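Local atomic coordinates of putative glucoamylase (PDB entry 4GL3), a protein that probably hydrolyses glycosidic bonds in glucose-containing carbohydrates, in the manner of a glucoamylase. Residues A[21-26]-A[387-392]; A[250-255]-A[330-335]; A[281-286]-A[296-301]; A[321-326]-A[364-369]. All blocks are in the same frame, centred on the assembly; numbering follows the deposited sequence. Where two conformers were deposited one is given.

Contact 1 (A[21-26]-A[387-392]); sequences LVQKQT and MIENYR
Gln-23 reaches from one helix to Ile-388, Glu-389 and Arg-392 of another, a worked example of one amide serving an apolar and a charged neighbour together. Its CB starts off toward the second helix; chi1 of -69° sets CG opposite the carbonyl carbon, and the chain runs on extended beside Ile-388, Gln-23 CG lying 3.7 Å from Ile-388 CG2. One bond on, 3.4 Å separates Gln-23 CD from Ile-388 CG2. Then the amide divides. Gln-23 NE2 donates an almost straight bond (173°) to the anti side of Glu-389 OE1 at 3.0 Å, amide and carboxylate nearly coplanar, and also bonds Ile-385 O. Gln-23 OE1 accepts from Arg-392 NH1 at 2.9 Å, in the guanidinium plane, by a more bent bond (140°). Glu-389 pairs further with Arg-70 and Thr-393, Arg-392 with Asp-16. With a leucine in place of Gln-23 the amide would be gone, and Glu-389 OE1 and Arg-392 NH1 would probably each lose a neutral mate. Alongside, Val-22 CG1 meets Ile-388 CD1 at 3.8 Å. Roughly antiparallel packing of this kind, here between helices 15-27 and 378-393, is consistent with the (alpha/alpha)6 barrel of six-hairpin glycosidases.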
loop_
_atom_site.group_PDB
_atom_site.type_symbol
_atom_site.label_atom_id
_atom_site.label_comp_id
_atom_site.label_asym_id
_atom_site.label_seq_id
_atom_site.Cartn_x
_atom_site.Cartn_y
_atom_site.Cartn_z
ATOM N N LEU A 21 4.885 7.455 18.634
ATOM C CA LEU A 21 5.855 8.409 18.064
ATOM C C LEU A 21 6.102 8.117 16.574
ATOM O O LEU A 21 6.120 9.040 15.750
ATOM C CB LEU A 21 7.171 8.423 18.845
ATOM C CG LEU A 21 8.261 9.377 18.321
ATOM C CD1 LEU A 21 7.779 10.813 18.436
ATOM C CD2 LEU A 21 9.576 9.207 19.102
ATOM N N VAL A 22 6.255 6.847 16.206
ATOM C CA VAL A 22 6.513 6.504 14.806
ATOM C C VAL A 22 5.320 6.948 13.924
ATOM O O VAL A 22 5.487 7.583 12.870
ATOM C CB VAL A 22 6.857 5.006 14.655
ATOM C CG1 VAL A 22 6.851 4.553 13.181
ATOM C CG2 VAL A 22 8.200 4.747 15.330
ATOM N N GLN A 23 4.107 6.680 14.395
ATOM C CA GLN A 23 2.918 7.084 13.657
ATOM C C GLN A 23 2.802 8.606 13.547
ATOM O O GLN A 23 2.483 9.143 12.484
ATOM C CB GLN A 23 1.672 6.522 14.349
ATOM C CG GLN A 23 1.511 5.019 14.267
ATOM C CD GLN A 23 0.183 4.593 14.879
ATOM O OE1 GLN A 23 0.028 4.671 16.104
ATOM N NE2 GLN A 23 -0.797 4.183 14.032
ATOM N N LYS A 24 3.045 9.302 14.647
ATOM C CA LYS A 24 2.919 10.756 14.686
ATOM C C LYS A 24 3.958 11.455 13.812
ATOM O O LYS A 24 3.629 12.395 13.120
ATOM C CB LYS A 24 3.072 11.244 16.113
ATOM C CG LYS A 24 2.768 12.737 16.390
ATOM C CD LYS A 24 2.964 12.960 17.913
ATOM C CE LYS A 24 2.709 14.376 18.380
ATOM N NZ LYS A 24 1.302 14.762 18.137
ATOM N N GLN A 25 5.213 11.024 13.882
ATOM C CA GLN A 25 6.265 11.651 13.095
ATOM C C GLN A 25 6.051 11.382 11.597
ATOM O O GLN A 25 6.209 12.292 10.773
ATOM C CB GLN A 25 7.659 11.169 13.523
ATOM C CG GLN A 25 8.800 12.081 13.044
ATOM C CD GLN A 25 9.175 13.122 14.072
ATOM O OE1 GLN A 25 8.367 13.476 14.937
ATOM N NE2 GLN A 25 10.396 13.597 14.004
ATOM N N THR A 26 5.669 10.155 11.255
ATOM C CA THR A 26 5.464 9.766 9.866
ATOM C C THR A 26 4.230 10.484 9.295
ATOM O O THR A 26 4.172 10.806 8.113
ATOM C CB THR A 26 5.411 8.212 9.731
ATOM O OG1 THR A 26 6.520 7.629 10.462
ATOM C CG2 THR A 26 5.474 7.752 8.261
HETATM N N MSE A 387 -0.411 0.190 8.997
HETATM C CA MSE A 387 -0.316 -1.208 9.452
HETATM C C MSE A 387 -0.034 -1.253 10.939
HETATM O O MSE A 387 -0.519 -2.144 11.618
HETATM C CB MSE A 387 0.735 -2.011 8.650
HETATM C CG MSE A 387 0.394 -2.148 7.154
HETATM SE SE MSE A 387 -1.265 -3.103 6.794
HETATM C CE MSE A 387 -0.691 -4.949 6.781
ATOM N N ILE A 388 0.681 -0.257 11.471
ATOM C CA ILE A 388 0.807 -0.127 12.915
ATOM C C ILE A 388 -0.595 0.014 13.467
ATOM O O ILE A 388 -0.964 -0.688 14.416
ATOM C CB ILE A 388 1.715 1.046 13.377
ATOM C CG1 ILE A 388 3.202 0.713 13.112
ATOM C CG2 ILE A 388 1.475 1.396 14.867
ATOM C CD1 ILE A 388 4.138 1.918 13.242
ATOM N N GLU A 389 -1.418 0.868 12.867
ATOM C CA GLU A 389 -2.751 1.018 13.444
ATOM C C GLU A 389 -3.601 -0.278 13.342
ATOM O O GLU A 389 -4.333 -0.616 14.284
ATOM C CB GLU A 389 -3.535 2.178 12.797
ATOM C CG GLU A 389 -4.798 2.535 13.547
ATOM C CD GLU A 389 -4.504 2.924 14.988
ATOM O OE1 GLU A 389 -3.485 3.634 15.174
ATOM O OE2 GLU A 389 -5.280 2.535 15.899
ATOM N N ASN A 390 -3.561 -0.946 12.189
ATOM C CA ASN A 390 -4.243 -2.216 12.058
ATOM C C ASN A 390 -3.824 -3.220 13.143
ATOM O O ASN A 390 -4.677 -3.886 13.725
ATOM C CB ASN A 390 -4.051 -2.824 10.670
ATOM C CG ASN A 390 -4.974 -2.210 9.639
ATOM O OD1 ASN A 390 -6.063 -1.739 10.003
ATOM N ND2 ASN A 390 -4.554 -2.214 8.336
ATOM N N TYR A 391 -2.527 -3.314 13.411
ATOM C CA TYR A 391 -2.050 -4.128 14.554
ATOM C C TYR A 391 -2.650 -3.663 15.865
ATOM O O TYR A 391 -3.063 -4.481 16.661
ATOM C CB TYR A 391 -0.525 -4.079 14.662
ATOM C CG TYR A 391 0.031 -4.611 15.961
ATOM C CD1 TYR A 391 -0.131 -5.950 16.305
ATOM C CD2 TYR A 391 0.686 -3.775 16.861
ATOM C CE1 TYR A 391 0.374 -6.460 17.480
ATOM C CE2 TYR A 391 1.207 -4.285 18.050
ATOM C CZ TYR A 391 1.027 -5.628 18.331
ATOM O OH TYR A 391 1.494 -6.150 19.480
ATOM N N ARG A 392 -2.681 -2.362 16.134
ATOM C CA ARG A 392 -3.139 -1.920 17.461
ATOM C C ARG A 392 -4.674 -1.967 17.668
ATOM O O ARG A 392 -5.107 -2.222 18.737
ATOM C CB ARG A 392 -2.638 -0.495 17.756
ATOM C CG ARG A 392 -1.121 -0.288 17.660
ATOM C CD ARG A 392 -0.743 1.184 17.805
ATOM N NE ARG A 392 -0.681 1.560 19.209
ATOM C CZ ARG A 392 -0.286 2.753 19.657
ATOM N NH1 ARG A 392 0.027 3.765 18.812
ATOM N NH2 ARG A 392 -0.223 2.942 20.956
#

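Contact 2 (A[250-255]-A[330-335]); sequences FFTHYS and LSSIPY
Thr-252 and His-253 meet Ser-331, Ser-332 and Tyr-335 in a buried, largely polar contact about 8 Å from the centre of the chain, where the loop leading to helix 271-288 passes the chain at and after the end of helix 326-331. The imidazole of His-253, its CG set opposite the carbonyl carbon by a chi1 of -54°, is held in two ways. Over one face sits Ser-331 CB, 3.5 Å from the ring centroid and 11° off its normal, a CH-pi contact. At the edge, in the ring plane, His-253 NE2 and Ser-332 OG share a hydrogen bond of 2.9 Å, in which either could be the donor; together the two limit how the ring can turn. The loop thus packs on a helix end and the residues just after it, in a setting consistent with the six-hairpin glycosidase fold: helix 271-288 touches Thr-252 and Tyr-335, while helix 378-393 covers Ser-331. The phenol of Tyr-335 makes the second polar link. Its OH donates to Thr-252 O at 2.7 Å, nearly along the C=O axis (165°), and Thr-252 O lies at the ring edge, near its plane. Thr-252 CB comes within 3.7 Å of Tyr-335 CE2. Thr-252 OG1 bonds back to Leu-249 O, and Ser-331 OG pairs with Thr-327.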
loop_
_atom_site.group_PDB
_atom_site.type_symbol
_atom_site.label_atom_id
_atom_site.label_comp_id
_atom_site.label_asym_id
_atom_site.label_seq_id
_atom_site.Cartn_x
_atom_site.Cartn_y
_atom_site.Cartn_z
ATOM N N PHE A 250 6.760 -5.690 0.568
ATOM C CA PHE A 250 5.581 -4.831 0.414
ATOM C C PHE A 250 4.387 -5.528 -0.269
ATOM O O PHE A 250 3.272 -5.012 -0.220
ATOM C CB PHE A 250 5.892 -3.491 -0.297
ATOM C CG PHE A 250 5.897 -3.574 -1.831
ATOM C CD1 PHE A 250 7.046 -3.991 -2.511
ATOM C CD2 PHE A 250 4.770 -3.243 -2.571
ATOM C CE1 PHE A 250 7.086 -4.038 -3.914
ATOM C CE2 PHE A 250 4.807 -3.274 -3.985
ATOM C CZ PHE A 250 5.952 -3.691 -4.644
ATOM N N PHE A 251 4.615 -6.668 -0.926
ATOM C CA PHE A 251 3.509 -7.451 -1.442
ATOM C C PHE A 251 2.492 -7.839 -0.320
ATOM O O PHE A 251 1.328 -8.049 -0.615
ATOM C CB PHE A 251 3.988 -8.739 -2.130
ATOM C CG PHE A 251 4.756 -8.553 -3.449
ATOM C CD1 PHE A 251 4.957 -7.313 -4.034
ATOM C CD2 PHE A 251 5.285 -9.688 -4.094
ATOM C CE1 PHE A 251 5.644 -7.197 -5.240
ATOM C CE2 PHE A 251 5.970 -9.581 -5.282
ATOM C CZ PHE A 251 6.119 -8.332 -5.876
ATOM N N THR A 252 2.929 -7.903 0.944
ATOM C CA THR A 252 2.013 -8.207 2.089
ATOM C C THR A 252 1.376 -6.953 2.689
ATOM O O THR A 252 0.647 -7.048 3.679
ATOM C CB THR A 252 2.749 -8.974 3.203
ATOM O OG1 THR A 252 3.687 -8.090 3.851
ATOM C CG2 THR A 252 3.452 -10.203 2.599
ATOM N N HIS A 253 1.632 -5.781 2.082
ATOM C CA HIS A 253 1.167 -4.520 2.613
ATOM C C HIS A 253 0.115 -3.807 1.745
ATOM O O HIS A 253 -0.892 -3.400 2.246
ATOM C CB HIS A 253 2.331 -3.530 2.851
ATOM C CG HIS A 253 3.420 -4.083 3.688
ATOM N ND1 HIS A 253 4.728 -3.681 3.543
ATOM C CD2 HIS A 253 3.416 -5.072 4.614
ATOM C CE1 HIS A 253 5.483 -4.386 4.376
ATOM N NE2 HIS A 253 4.712 -5.225 5.049
ATOM N N TYR A 254 0.375 -3.567 0.470
ATOM C CA TYR A 254 -0.442 -2.547 -0.230
ATOM C C TYR A 254 -1.951 -2.875 -0.396
ATOM O O TYR A 254 -2.789 -1.996 -0.261
ATOM C CB TYR A 254 0.158 -2.165 -1.598
ATOM C CG TYR A 254 1.474 -1.436 -1.633
ATOM C CD1 TYR A 254 2.179 -1.132 -0.484
ATOM C CD2 TYR A 254 2.022 -1.047 -2.861
ATOM C CE1 TYR A 254 3.412 -0.491 -0.547
ATOM C CE2 TYR A 254 3.233 -0.405 -2.935
ATOM C CZ TYR A 254 3.934 -0.117 -1.772
ATOM O OH TYR A 254 5.181 0.507 -1.835
ATOM N N SER A 255 -2.267 -4.114 -0.736
ATOM C CA SER A 255 -3.646 -4.581 -0.868
ATOM C C SER A 255 -4.290 -4.923 0.480
ATOM O O SER A 255 -5.508 -5.052 0.527
ATOM C CB SER A 255 -3.720 -5.840 -1.805
ATOM O OG SER A 255 -3.372 -5.547 -3.164
ATOM N N LEU A 330 8.515 -2.927 9.550
ATOM C CA LEU A 330 7.606 -2.132 10.356
ATOM C C LEU A 330 6.179 -2.373 9.910
ATOM O O LEU A 330 5.277 -2.582 10.742
ATOM C CB LEU A 330 7.972 -0.650 10.296
ATOM C CG LEU A 330 9.361 -0.256 10.855
ATOM C CD1 LEU A 330 9.489 1.247 10.971
ATOM C CD2 LEU A 330 9.616 -0.923 12.174
ATOM N N SER A 331 5.960 -2.399 8.589
ATOM C CA SER A 331 4.606 -2.550 8.088
ATOM C C SER A 331 4.046 -3.983 8.184
ATOM O O SER A 331 2.845 -4.200 7.968
ATOM C CB SER A 331 4.498 -2.027 6.673
ATOM O OG SER A 331 4.881 -0.661 6.615
ATOM N N SER A 332 4.932 -4.931 8.494
ATOM C CA SER A 332 4.597 -6.316 8.702
ATOM C C SER A 332 4.250 -6.615 10.173
ATOM O O SER A 332 4.064 -7.787 10.530
ATOM C CB SER A 332 5.759 -7.212 8.213
ATOM O OG SER A 332 5.720 -7.342 6.783
ATOM N N ILE A 333 4.166 -5.562 10.997
ATOM C CA ILE A 333 3.846 -5.653 12.430
ATOM C C ILE A 333 2.612 -6.524 12.769
ATOM O O ILE A 333 2.705 -7.315 13.684
ATOM C CB ILE A 333 3.805 -4.247 13.137
ATOM C CG1 ILE A 333 3.681 -4.387 14.682
ATOM C CG2 ILE A 333 2.743 -3.333 12.527
ATOM C CD1 ILE A 333 4.176 -3.161 15.462
ATOM N N PRO A 334 1.499 -6.457 12.003
ATOM C CA PRO A 334 0.437 -7.351 12.459
ATOM C C PRO A 334 0.739 -8.803 12.197
ATOM O O PRO A 334 0.100 -9.651 12.743
ATOM C CB PRO A 334 -0.775 -6.935 11.662
ATOM C CG PRO A 334 -0.257 -6.137 10.505
ATOM C CD PRO A 334 1.094 -5.627 10.857
ATOM N N TYR A 335 1.717 -9.086 11.362
ATOM C CA TYR A 335 2.003 -10.468 10.998
ATOM C C TYR A 335 3.053 -11.110 11.893
ATOM O O TYR A 335 3.005 -12.307 12.081
ATOM C CB TYR A 335 2.448 -10.550 9.552
ATOM C CG TYR A 335 1.575 -9.819 8.579
ATOM C CD1 TYR A 335 0.196 -9.923 8.642
ATOM C CD2 TYR A 335 2.132 -9.059 7.538
ATOM C CE1 TYR A 335 -0.618 -9.281 7.721
ATOM C CE2 TYR A 335 1.312 -8.416 6.607
ATOM C CZ TYR A 335 -0.057 -8.538 6.708
ATOM O OH TYR A 335 -0.874 -7.960 5.774
#

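Contact 3 (A[281-286]-A[296-301]); sequences INRAYC and YGEKCW
Arg-283 and Cys-286 on helix 271-288 meet Trp-301 of the loop that follows, which folds back on its own helix and carries a type I beta turn at 297-300. The packed side is mainly apolar. The extended arginine chain runs over one face of the indole: Arg-283 CB lies 3.6 Å from Trp-301 CE3, and Arg-283 CG sits 3.9 Å from the centroid of the five-membered ring, 13° off its normal, a CH-pi contact. Trp-301 CG stands between its backbone N and carbonyl carbon (chi1 62°), turning the indole toward the helix while Trp-301 CB packs 3.6 Å from Cys-286 CB. Cys-286 SG also makes an oblique sulfur-aromatic contact with the Tyr-296 ring. Trp-301 NE1 donates to Tyr-339 O, and the Tyr-339 ring takes the Arg-283 cation. With an alanine in place of Trp-301, the aliphatic part of Arg-283 would probably lose its platform and turn more freely, and Tyr-339 O would lose the indole donor. The other side is wet and looser. Arg-283 and Glu-298 are not in salt-bridge contact, with 4.5 Å between Arg-283 NH2 and Glu-298 OE1, and water fills in. Water 1 accepts from Arg-283 NE at 2.8 Å and lies 2.6 Å from Glu-298 O; water 2 lies 3.0 Å from both Arg-283 NH2 and Glu-298 OE1.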
loop_
_atom_site.group_PDB
_atom_site.type_symbol
_atom_site.label_atom_id
_atom_site.label_comp_id
_atom_site.label_asym_id
_atom_site.label_seq_id
_atom_site.Cartn_x
_atom_site.Cartn_y
_atom_site.Cartn_z
ATOM N N ILE A 281 9.840 -15.725 6.338
ATOM C CA ILE A 281 10.852 -16.103 5.351
ATOM C C ILE A 281 11.816 -14.935 5.015
ATOM O O ILE A 281 13.026 -15.130 4.959
ATOM C CB ILE A 281 10.177 -16.677 4.095
ATOM C CG1 ILE A 281 9.580 -18.063 4.421
ATOM C CG2 ILE A 281 11.159 -16.733 2.920
ATOM C CD1 ILE A 281 8.518 -18.513 3.393
ATOM N N ASN A 282 11.273 -13.739 4.799
ATOM C CA ASN A 282 12.077 -12.529 4.532
ATOM C C ASN A 282 13.038 -12.268 5.706
ATOM O O ASN A 282 14.263 -12.085 5.541
ATOM C CB ASN A 282 11.095 -11.369 4.263
ATOM C CG ASN A 282 11.744 -10.157 3.643
ATOM O OD1 ASN A 282 12.384 -9.366 4.352
ATOM N ND2 ASN A 282 11.546 -9.965 2.314
ATOM N N ARG A 283 12.494 -12.358 6.917
ATOM C CA ARG A 283 13.311 -12.272 8.114
ATOM C C ARG A 283 14.353 -13.376 8.205
ATOM O O ARG A 283 15.506 -13.103 8.540
ATOM C CB ARG A 283 12.435 -12.270 9.373
ATOM C CG ARG A 283 13.225 -12.271 10.660
ATOM C CD ARG A 283 12.302 -12.293 11.874
ATOM N NE ARG A 283 13.013 -12.371 13.149
ATOM C CZ ARG A 283 13.357 -13.512 13.742
ATOM N NH1 ARG A 283 13.077 -14.671 13.173
ATOM N NH2 ARG A 283 13.973 -13.504 14.906
ATOM N N ALA A 284 13.961 -14.628 7.950
ATOM C CA ALA A 284 14.908 -15.752 8.032
ATOM C C ALA A 284 16.041 -15.566 7.022
ATOM O O ALA A 284 17.203 -15.869 7.331
ATOM C CB ALA A 284 14.227 -17.128 7.842
ATOM N N TYR A 285 15.714 -15.063 5.825
ATOM C CA TYR A 285 16.749 -14.783 4.837
ATOM C C TYR A 285 17.780 -13.806 5.438
ATOM O O TYR A 285 19.002 -14.020 5.327
ATOM C CB TYR A 285 16.198 -14.247 3.508
ATOM C CG TYR A 285 17.306 -13.788 2.586
ATOM C CD1 TYR A 285 17.946 -14.673 1.750
ATOM C CD2 TYR A 285 17.768 -12.494 2.635
ATOM C CE1 TYR A 285 18.978 -14.269 0.918
ATOM C CE2 TYR A 285 18.813 -12.079 1.843
ATOM C CZ TYR A 285 19.410 -12.966 0.978
ATOM O OH TYR A 285 20.461 -12.552 0.206
ATOM N N CYS A 286 17.289 -12.771 6.101
ATOM C CA CYS A 286 18.177 -11.751 6.632
ATOM C C CYS A 286 19.046 -12.291 7.731
ATOM O O CYS A 286 20.245 -11.938 7.828
ATOM C CB CYS A 286 17.364 -10.530 7.069
ATOM S SG CYS A 286 16.599 -9.632 5.662
ATOM N N TYR A 296 23.012 -7.418 9.132
ATOM C CA TYR A 296 21.792 -8.188 8.862
ATOM C C TYR A 296 21.555 -9.160 10.013
ATOM O O TYR A 296 22.481 -9.849 10.440
ATOM C CB TYR A 296 21.941 -9.015 7.581
ATOM C CG TYR A 296 21.643 -8.321 6.275
ATOM C CD1 TYR A 296 21.870 -6.969 6.089
ATOM C CD2 TYR A 296 21.217 -9.056 5.197
ATOM C CE1 TYR A 296 21.584 -6.358 4.850
ATOM C CE2 TYR A 296 20.951 -8.470 3.962
ATOM C CZ TYR A 296 21.140 -7.121 3.789
ATOM O OH TYR A 296 20.880 -6.576 2.549
ATOM N N GLY A 297 20.329 -9.246 10.517
ATOM C CA GLY A 297 20.094 -10.047 11.748
ATOM C C GLY A 297 18.696 -9.899 12.315
ATOM O O GLY A 297 17.813 -9.324 11.685
ATOM N N GLU A 298 18.513 -10.409 13.522
ATOM C CA GLU A 298 17.224 -10.371 14.211
ATOM C C GLU A 298 16.750 -8.953 14.464
ATOM O O GLU A 298 15.556 -8.704 14.481
ATOM C CB GLU A 298 17.328 -11.105 15.554
ATOM C CG GLU A 298 17.585 -12.588 15.348
ATOM C CD GLU A 298 17.747 -13.347 16.640
ATOM O OE1 GLU A 298 17.384 -12.784 17.697
ATOM O OE2 GLU A 298 18.229 -14.502 16.582
ATOM N N LYS A 299 17.692 -8.043 14.674
ATOM C CA LYS A 299 17.374 -6.651 14.975
ATOM C C LYS A 299 17.263 -5.849 13.705
ATOM O O LYS A 299 16.725 -4.768 13.710
ATOM C CB LYS A 299 18.471 -6.065 15.865
ATOM C CG LYS A 299 18.522 -6.750 17.217
ATOM C CD LYS A 299 19.027 -5.837 18.316
ATOM C CE LYS A 299 18.821 -6.475 19.687
ATOM N NZ LYS A 299 17.417 -6.988 19.818
ATOM N N CYS A 300 17.762 -6.398 12.609
ATOM C CA CYS A 300 17.956 -5.638 11.407
ATOM C C CYS A 300 17.630 -6.516 10.194
ATOM O O CYS A 300 18.499 -7.196 9.645
ATOM C CB CYS A 300 19.394 -5.149 11.396
ATOM S SG CYS A 300 19.714 -3.958 10.117
ATOM N N TRP A 301 16.343 -6.520 9.844
ATOM C CA TRP A 301 15.798 -7.326 8.752
ATOM C C TRP A 301 14.727 -6.551 8.030
ATOM O O TRP A 301 14.197 -5.568 8.563
ATOM C CB TRP A 301 15.193 -8.634 9.270
ATOM C CG TRP A 301 14.022 -8.495 10.214
ATOM C CD1 TRP A 301 14.082 -8.289 11.561
ATOM C CD2 TRP A 301 12.614 -8.584 9.891
ATOM N NE1 TRP A 301 12.808 -8.235 12.095
ATOM C CE2 TRP A 301 11.894 -8.405 11.095
ATOM C CE3 TRP A 301 11.900 -8.771 8.708
ATOM C CZ2 TRP A 301 10.512 -8.437 11.146
ATOM C CZ3 TRP A 301 10.534 -8.784 8.758
ATOM C CH2 TRP A 301 9.849 -8.618 9.967
HETATM O O HOH W 1 13.453 -10.227 14.919
HETATM O O HOH W 2 14.476 -12.103 17.482
HETATM O O HOH W 3 15.209 -16.072 15.831
#

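Contact 4 (A[321-326]-A[364-369]); sequences RGVITP and AFNLTE
Phe-365, Ala-364 and Ile-324 bury the most surface here, and the backbone brings them together. Ile-324 and Phe-365 form a single antiparallel hydrogen-bonded pair: Ile-324 N donates to Phe-365 O at 2.9 Å, and Phe-365 N returns a bond of 3.0 Å to Ile-324 O. Although the CB of Phe-365 points away, a chi1 of 63° turns the ring back beside Ile-324. Ile-324 CB lies over one ring face in a CH-pi contact, and its CG2 comes 3.6 Å from Phe-365 CZ; Pro-326 CG meets the ring edge. Ala-364 CB packs 3.6 Å from Val-323 CG1, while Ala-364 CA approaches Ile-324 O as a CH donor. Past the bridge direct backbone bonding ends, though the chains stay close: Gly-322, at phi 92° and psi 6°, packs directly against Asn-366, whose ND2 is bonded to Asp-309. Gly-322 O is served by waters, water 5 linking it to Leu-367 N, and Asn-366 OD1 accepts from Glu-369 N at 2.8 Å in an Asx motif. Backbone bonds thus set the register beside the hairpin of strands 365-366 and 371-372, apolar groups pack about the bridge, and water takes over where direct pairing stops.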
loop_
_atom_site.group_PDB
_atom_site.type_symbol
_atom_site.label_atom_id
_atom_site.label_comp_id
_atom_site.label_asym_id
_atom_site.label_seq_id
_atom_site.Cartn_x
_atom_site.Cartn_y
_atom_site.Cartn_z
ATOM N N ARG A 321 20.928 -6.383 -2.255
ATOM C CA ARG A 321 22.006 -5.461 -2.621
ATOM C C ARG A 321 22.632 -4.790 -1.405
ATOM O O ARG A 321 23.361 -3.804 -1.540
ATOM C CB ARG A 321 21.456 -4.380 -3.555
ATOM C CG ARG A 321 20.498 -4.904 -4.617
ATOM C CD ARG A 321 20.439 -4.032 -5.851
ATOM N NE ARG A 321 19.996 -4.825 -6.988
ATOM C CZ ARG A 321 19.966 -4.398 -8.242
ATOM N NH1 ARG A 321 20.370 -3.178 -8.540
ATOM N NH2 ARG A 321 19.502 -5.186 -9.190
ATOM N N GLY A 322 22.317 -5.300 -0.210
ATOM C CA GLY A 322 22.875 -4.778 1.067
ATOM C C GLY A 322 22.028 -3.698 1.741
ATOM O O GLY A 322 22.454 -3.130 2.743
ATOM N N VAL A 323 20.841 -3.435 1.183
ATOM C CA VAL A 323 19.938 -2.353 1.581
ATOM C C VAL A 323 18.798 -2.957 2.424
ATOM O O VAL A 323 18.090 -3.854 1.978
ATOM C CB VAL A 323 19.363 -1.621 0.334
ATOM C CG1 VAL A 323 18.340 -0.534 0.718
ATOM C CG2 VAL A 323 20.507 -1.048 -0.531
ATOM N N ILE A 324 18.697 -2.505 3.670
ATOM C CA ILE A 324 17.559 -2.792 4.551
ATOM C C ILE A 324 16.618 -1.577 4.492
ATOM O O ILE A 324 17.054 -0.413 4.487
ATOM C CB ILE A 324 18.045 -3.103 6.003
ATOM C CG1 ILE A 324 18.881 -4.392 6.030
ATOM C CG2 ILE A 324 16.860 -3.198 6.996
ATOM C CD1 ILE A 324 18.155 -5.726 5.887
ATOM N N THR A 325 15.326 -1.847 4.398
ATOM C CA THR A 325 14.353 -0.839 4.161
ATOM C C THR A 325 13.284 -0.913 5.303
ATOM O O THR A 325 12.527 -1.904 5.396
ATOM C CB THR A 325 13.656 -1.098 2.808
ATOM O OG1 THR A 325 14.604 -1.079 1.726
ATOM C CG2 THR A 325 12.546 -0.116 2.609
ATOM N N PRO A 326 13.225 0.127 6.177
ATOM C CA PRO A 326 12.385 0.045 7.372
ATOM C C PRO A 326 10.923 -0.293 7.148
ATOM O O PRO A 326 10.353 -0.994 7.988
ATOM C CB PRO A 326 12.535 1.442 7.992
ATOM C CG PRO A 326 13.966 1.778 7.701
ATOM C CD PRO A 326 14.148 1.281 6.270
ATOM N N ALA A 364 15.653 3.966 3.617
ATOM C CA ALA A 364 16.490 2.778 3.538
ATOM C C ALA A 364 17.895 3.108 4.004
ATOM O O ALA A 364 18.290 4.290 4.113
ATOM C CB ALA A 364 16.525 2.208 2.101
ATOM N N PHE A 365 18.651 2.059 4.255
ATOM C CA PHE A 365 20.049 2.182 4.646
ATOM C C PHE A 365 20.837 0.941 4.256
ATOM O O PHE A 365 20.279 -0.147 4.034
ATOM C CB PHE A 365 20.237 2.470 6.170
ATOM C CG PHE A 365 19.741 1.358 7.068
ATOM C CD1 PHE A 365 18.391 1.269 7.423
ATOM C CD2 PHE A 365 20.618 0.384 7.543
ATOM C CE1 PHE A 365 17.944 0.244 8.247
ATOM C CE2 PHE A 365 20.161 -0.647 8.328
ATOM C CZ PHE A 365 18.824 -0.731 8.673
ATOM N N ASN A 366 22.143 1.135 4.164
ATOM C CA ASN A 366 23.102 0.077 3.839
ATOM C C ASN A 366 24.289 0.206 4.774
ATOM O O ASN A 366 25.173 1.046 4.554
ATOM C CB ASN A 366 23.552 0.194 2.384
ATOM C CG ASN A 366 24.519 -0.911 1.963
ATOM O OD1 ASN A 366 25.345 -1.394 2.758
ATOM N ND2 ASN A 366 24.420 -1.320 0.697
ATOM N N LEU A 367 24.322 -0.594 5.837
ATOM C CA LEU A 367 25.412 -0.487 6.814
ATOM C C LEU A 367 26.770 -0.904 6.227
ATOM O O LEU A 367 27.803 -0.396 6.667
ATOM C CB LEU A 367 25.094 -1.293 8.082
ATOM C CG LEU A 367 23.919 -0.796 8.922
ATOM C CD1 LEU A 367 23.827 -1.595 10.216
ATOM C CD2 LEU A 367 24.043 0.694 9.210
ATOM N N THR A 368 26.777 -1.802 5.230
ATOM C CA THR A 368 28.031 -2.225 4.589
ATOM C C THR A 368 28.676 -1.042 3.874
ATOM O O THR A 368 29.876 -0.898 3.954
ATOM C CB THR A 368 27.859 -3.392 3.567
ATOM O OG1 THR A 368 27.085 -4.453 4.151
ATOM C CG2 THR A 368 29.235 -3.949 3.121
ATOM N N GLU A 369 27.901 -0.220 3.161
ATOM C CA GLU A 369 28.467 0.949 2.449
ATOM C C GLU A 369 28.363 2.238 3.273
ATOM O O GLU A 369 28.648 3.317 2.771
ATOM C CB GLU A 369 27.777 1.183 1.106
ATOM C CG GLU A 369 27.634 -0.038 0.209
ATOM C CD GLU A 369 28.955 -0.647 -0.206
ATOM O OE1 GLU A 369 29.954 0.089 -0.288
ATOM O OE2 GLU A 369 28.989 -1.870 -0.465
HETATM O O HOH W 4 26.087 -3.112 -0.772
HETATM O O HOH W 5 22.184 -2.538 5.749
HETATM O O HOH W 6 24.585 -3.750 4.562
#

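Overall arrangement
The four contacts, all mostly buried, show how chemistry follows position. Contacts 1 and 2 are core: contact 2 is wholly buried, contact 1 nearly so. They touch each other, Met-387 packing on Ser-331 and Tyr-335, and Tyr-391 on Ile-333; there polar side chains bond directly to their partners, helix to helix in contact 1, a loop against a helix end and its continuation in contact 2. Contacts 3 and 4 lie about 22 and 21 Å from the centre, with exposed rims at Glu-298 and Arg-321, and use bridging waters. They too adjoin, through Tyr-296 against Ile-324 and Cys-300 against Phe-365. Contact 4 alone is a backbone bridge, whereas contact 3 rests on an aromatic face. Residues 321-326 run on into helix 326-331, tying contact 4 to contact 2.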